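Flagella basal body P-ring formation protein FlgA (Salmonella typhimurium, PDB 3TEE) acts in the periplasm as a chaperone for assembly of the flagellar P-ring, and may act as a modulator of that process. Local coordinates at residues Leu32-Met43 and Val55-Leu66. Residues are numbered along the deposited sequence; the frame is centred on the assembly and turned at random.
Sequences LLPSCEQPAFSM and VVARCANEKRYL. With GOL (glycerol), chain C.
Val55 lies in the central strand, 53-59, of a disulfide-stapled antiparallel β-meander, its CG1 3.9 Å from Phe41 CD1; the Phe41 ring also meets Trp10 of helix 2-14, which packs on this side of the sheet. The example illustrates how a covalent link and one carboxylate can hold a non-strand segment, Pro34 to Cys36, against a β-hairpin. Val56 and Ser42 form a hydrogen-bonded pair, with Val56 N giving the straighter bond to Ser42 O (161° at the hydrogen). Ala57, on the face shared with Phe41, sets its CB at the edge of that ring and 3.9 Å from Pro34 CG. On the other face, the extended Arg58 side chain reaches back so that its NH2 donates to a water, which in turn donates to Ala40 O and bonds Ser42 OG; a glycerol, probably from crystallisation, lies alongside. Cys59, the first residue of a type II turn ending at Glu62, closes the covalent link, its SG 2.0 Å from Cys36 SG. Glu62 OE2 accepts from Ser35 OG through its syn lone pair (2.7 Å), while Glu62 OE1 accepts from Ser35 N (3.0 Å). Arg64, bent at chi2 (-61°), spreads its guanidinium beneath Leu33 O, and its NE, 2.9 Å from Glu62 OE1, completes a salt bridge from above the carboxylate plane.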
loop_
_atom_site.group_PDB
_atom_site.type_symbol
_atom_site.label_atom_id
_atom_site.label_comp_id
_atom_site.label_asym_id
_atom_site.label_seq_id
_atom_site.Cartn_x
_atom_site.Cartn_y
_atom_site.Cartn_z
ATOM N N LEU A 32 16.062 29.408 18.700
ATOM C CA LEU A 32 16.335 27.996 18.919
ATOM C C LEU A 32 16.961 27.284 17.695
ATOM O O LEU A 32 16.936 26.056 17.617
ATOM C CB LEU A 32 15.164 27.234 19.569
ATOM C CG LEU A 32 13.795 27.234 18.911
ATOM C CD1 LEU A 32 13.623 26.025 18.000
ATOM C CD2 LEU A 32 12.711 27.182 19.963
ATOM N N LEU A 33 17.559 28.064 16.765
ATOM C CA LEU A 33 18.234 27.520 15.585
ATOM C C LEU A 33 19.607 26.975 15.973
ATOM O O LEU A 33 20.234 27.509 16.901
ATOM C CB LEU A 33 18.416 28.589 14.481
ATOM C CG LEU A 33 17.179 28.974 13.657
ATOM C CD1 LEU A 33 17.510 30.150 12.739
ATOM C CD2 LEU A 33 16.649 27.790 12.826
ATOM N N PRO A 34 20.116 25.928 15.279
ATOM C CA PRO A 34 21.468 25.421 15.612
ATOM C C PRO A 34 22.549 26.493 15.391
ATOM O O PRO A 34 22.411 27.318 14.484
ATOM C CB PRO A 34 21.647 24.248 14.652
ATOM C CG PRO A 34 20.685 24.492 13.564
ATOM C CD PRO A 34 19.513 25.148 14.182
ATOM N N SER A 35 23.588 26.511 16.235
ATOM C CA SER A 35 24.677 27.499 16.153
ATOM C C SER A 35 25.777 27.076 15.195
ATOM O O SER A 35 26.519 27.936 14.719
ATOM C CB SER A 35 25.307 27.710 17.527
ATOM O OG SER A 35 24.327 28.032 18.499
ATOM N N CYS A 36 25.974 25.756 14.997
ATOM C CA CYS A 36 27.077 25.306 14.159
ATOM C C CYS A 36 26.846 25.551 12.672
ATOM O O CYS A 36 25.716 25.797 12.238
ATOM C CB CYS A 36 27.441 23.856 14.453
ATOM S SG CYS A 36 26.154 22.678 13.976
ATOM N N GLU A 37 27.929 25.460 11.896
ATOM C CA GLU A 37 27.953 25.689 10.447
ATOM C C GLU A 37 27.190 24.594 9.690
ATOM O O GLU A 37 26.482 24.893 8.726
ATOM C CB GLU A 37 29.424 25.681 10.005
ATOM C CG GLU A 37 29.719 26.290 8.652
ATOM C CD GLU A 37 31.205 26.328 8.357
ATOM O OE1 GLU A 37 31.960 26.915 9.165
ATOM O OE2 GLU A 37 31.618 25.752 7.325
ATOM N N GLN A 38 27.382 23.318 10.100
ATOM C CA GLN A 38 26.787 22.189 9.408
ATOM C C GLN A 38 26.014 21.298 10.410
ATOM O O GLN A 38 26.515 20.250 10.801
ATOM C CB GLN A 38 27.910 21.404 8.672
ATOM C CG GLN A 38 27.380 20.388 7.643
ATOM C CD GLN A 38 28.425 19.377 7.205
ATOM O OE1 GLN A 38 29.621 19.486 7.506
ATOM N NE2 GLN A 38 27.973 18.308 6.579
ATOM N N PRO A 39 24.819 21.705 10.874
ATOM C CA PRO A 39 24.087 20.838 11.818
ATOM C C PRO A 39 23.698 19.507 11.196
ATOM O O PRO A 39 23.519 19.427 9.983
ATOM C CB PRO A 39 22.834 21.651 12.161
ATOM C CG PRO A 39 22.709 22.672 11.098
ATOM C CD PRO A 39 24.056 22.931 10.539
ATOM N N ALA A 40 23.595 18.459 12.018
ATOM C CA ALA A 40 23.117 17.166 11.530
ATOM C C ALA A 40 21.586 17.197 11.677
ATOM O O ALA A 40 21.084 17.391 12.782
ATOM C CB ALA A 40 23.719 16.039 12.361
ATOM N N PHE A 41 20.849 17.005 10.580
ATOM C CA PHE A 41 19.377 16.979 10.603
ATOM C C PHE A 41 18.869 15.560 10.619
ATOM O O PHE A 41 19.418 14.688 9.934
ATOM C CB PHE A 41 18.758 17.652 9.366
ATOM C CG PHE A 41 19.133 19.098 9.183
ATOM C CD1 PHE A 41 18.976 20.012 10.221
ATOM C CD2 PHE A 41 19.568 19.566 7.945
ATOM C CE1 PHE A 41 19.317 21.355 10.048
ATOM C CE2 PHE A 41 19.920 20.910 7.776
ATOM C CZ PHE A 41 19.794 21.792 8.831
ATOM N N SER A 42 17.801 15.340 11.362
ATOM C CA SER A 42 17.161 14.015 11.417
ATOM C C SER A 42 15.698 14.162 11.772
ATOM O O SER A 42 15.263 15.186 12.322
ATOM C CB SER A 42 17.848 13.084 12.417
ATOM O OG SER A 42 17.793 13.617 13.726
ATOM N N MET A 43 14.934 13.148 11.398
ATOM C CA MET A 43 13.509 13.068 11.710
ATOM C C MET A 43 13.150 11.724 12.338
ATOM O O MET A 43 14.034 10.989 12.775
ATOM C CB MET A 43 12.697 13.299 10.453
ATOM C CG MET A 43 12.695 14.729 10.011
ATOM S SD MET A 43 11.396 14.973 8.801
ATOM C CE MET A 43 9.986 14.523 9.800
ATOM N N VAL A 55 11.961 18.692 12.940
ATOM C CA VAL A 55 13.313 18.301 12.525
ATOM C C VAL A 55 14.233 18.464 13.715
ATOM O O VAL A 55 14.269 19.544 14.307
ATOM C CB VAL A 55 13.822 19.152 11.333
ATOM C CG1 VAL A 55 15.299 18.854 11.017
ATOM C CG2 VAL A 55 12.954 18.944 10.100
ATOM N N VAL A 56 15.026 17.430 14.007
ATOM C CA VAL A 56 16.039 17.492 15.040
ATOM C C VAL A 56 17.305 18.020 14.342
ATOM O O VAL A 56 17.674 17.522 13.280
ATOM C CB VAL A 56 16.264 16.130 15.747
ATOM C CG1 VAL A 56 17.446 16.209 16.718
ATOM C CG2 VAL A 56 14.992 15.706 16.491
ATOM N N ALA A 57 17.915 19.069 14.898
ATOM C CA ALA A 57 19.140 19.645 14.334
ATOM C C ALA A 57 20.197 19.578 15.419
ATOM O O ALA A 57 20.036 20.182 16.490
ATOM C CB ALA A 57 18.905 21.088 13.896
ATOM N N ARG A 58 21.248 18.786 15.179
ATOM C CA ARG A 58 22.283 18.599 16.188
ATOM C C ARG A 58 23.545 19.346 15.858
ATOM O O ARG A 58 23.957 19.352 14.709
ATOM C CB ARG A 58 22.636 17.106 16.357
ATOM C CG ARG A 58 21.562 16.263 17.051
ATOM C CD ARG A 58 22.117 14.857 17.274
ATOM N NE ARG A 58 21.252 14.010 18.098
ATOM C CZ ARG A 58 20.190 13.360 17.641
ATOM N NH1 ARG A 58 19.466 12.605 18.456
ATOM N NH2 ARG A 58 19.831 13.472 16.370
ATOM N N CYS A 59 24.193 19.889 16.880
ATOM C CA CYS A 59 25.512 20.536 16.825
ATOM C C CYS A 59 26.224 20.014 18.052
ATOM O O CYS A 59 25.580 19.412 18.926
ATOM C CB CYS A 59 25.392 22.062 16.905
ATOM S SG CYS A 59 24.723 22.852 15.433
ATOM N N ALA A 60 27.537 20.284 18.176
ATOM C CA ALA A 60 28.249 19.961 19.406
ATOM C C ALA A 60 27.472 20.702 20.547
ATOM O O ALA A 60 27.144 21.883 20.387
ATOM C CB ALA A 60 29.677 20.491 19.325
ATOM N N ASN A 61 27.108 20.001 21.627
ATOM C CA ASN A 61 26.340 20.594 22.749
ATOM C C ASN A 61 24.949 21.141 22.438
ATOM O O ASN A 61 24.421 21.912 23.249
ATOM C CB ASN A 61 27.162 21.648 23.558
ATOM C CG ASN A 61 28.602 21.286 23.720
ATOM O OD1 ASN A 61 28.943 20.248 24.287
ATOM N ND2 ASN A 61 29.461 22.095 23.134
ATOM N N GLU A 62 24.331 20.756 21.292
ATOM C CA GLU A 62 22.963 21.183 21.012
ATOM C C GLU A 62 22.161 20.098 20.358
ATOM O O GLU A 62 22.653 19.432 19.456
ATOM C CB GLU A 62 22.886 22.418 20.087
ATOM C CG GLU A 62 23.554 23.676 20.616
ATOM C CD GLU A 62 23.664 24.799 19.603
ATOM O OE1 GLU A 62 22.843 24.846 18.660
ATOM O OE2 GLU A 62 24.554 25.656 19.777
ATOM N N LYS A 63 20.886 20.007 20.719
ATOM C CA LYS A 63 19.928 19.142 20.058
ATOM C C LYS A 63 18.660 19.992 19.907
ATOM O O LYS A 63 17.824 20.027 20.807
ATOM C CB LYS A 63 19.688 17.840 20.855
ATOM C CG LYS A 63 18.661 16.938 20.171
ATOM C CD LYS A 63 18.318 15.738 21.054
ATOM C CE LYS A 63 17.448 14.761 20.308
ATOM N NZ LYS A 63 16.921 13.724 21.229
ATOM N N ARG A 64 18.560 20.730 18.806
ATOM C CA ARG A 64 17.424 21.630 18.575
ATOM C C ARG A 64 16.262 20.882 17.997
ATOM O O ARG A 64 16.474 19.993 17.164
ATOM C CB ARG A 64 17.794 22.761 17.590
ATOM C CG ARG A 64 19.072 23.547 17.962
ATOM C CD ARG A 64 18.978 24.257 19.303
ATOM N NE ARG A 64 20.092 25.187 19.470
ATOM C CZ ARG A 64 20.077 26.241 20.274
ATOM N NH1 ARG A 64 19.011 26.499 21.021
ATOM N NH2 ARG A 64 21.123 27.053 20.330
ATOM N N TYR A 65 15.030 21.264 18.400
ATOM C CA TYR A 65 13.799 20.704 17.844
ATOM C C TYR A 65 13.206 21.809 16.989
ATOM O O TYR A 65 12.675 22.791 17.525
ATOM C CB TYR A 65 12.785 20.292 18.933
ATOM C CG TYR A 65 13.188 19.180 19.876
ATOM C CD1 TYR A 65 14.012 18.138 19.449
ATOM C CD2 TYR A 65 12.659 19.104 21.160
ATOM C CE1 TYR A 65 14.350 17.084 20.305
ATOM C CE2 TYR A 65 12.964 18.041 22.011
ATOM C CZ TYR A 65 13.820 17.040 21.583
ATOM O OH TYR A 65 14.144 16.009 22.433
ATOM N N LEU A 66 13.356 21.702 15.674
ATOM C CA LEU A 66 12.850 22.726 14.775
ATOM C C LEU A 66 11.479 22.355 14.252
ATOM O O LEU A 66 11.201 21.180 14.014
ATOM C CB LEU A 66 13.820 22.988 13.595
ATOM C CG LEU A 66 15.312 23.202 13.924
ATOM C CD1 LEU A 66 16.100 23.401 12.652
ATOM C CD2 LEU A 66 15.538 24.408 14.886
HETATM C C1 GOL C . 17.867 11.232 15.616
HETATM O O1 GOL C . 18.230 9.906 15.988
HETATM C C2 GOL C . 16.460 11.643 16.101
HETATM O O2 GOL C . 15.782 12.392 15.065
HETATM C C3 GOL C . 16.555 12.523 17.350
HETATM O O3 GOL C . 15.981 11.941 18.530
HETATM O O HOH W 1 20.008 15.059 14.012
#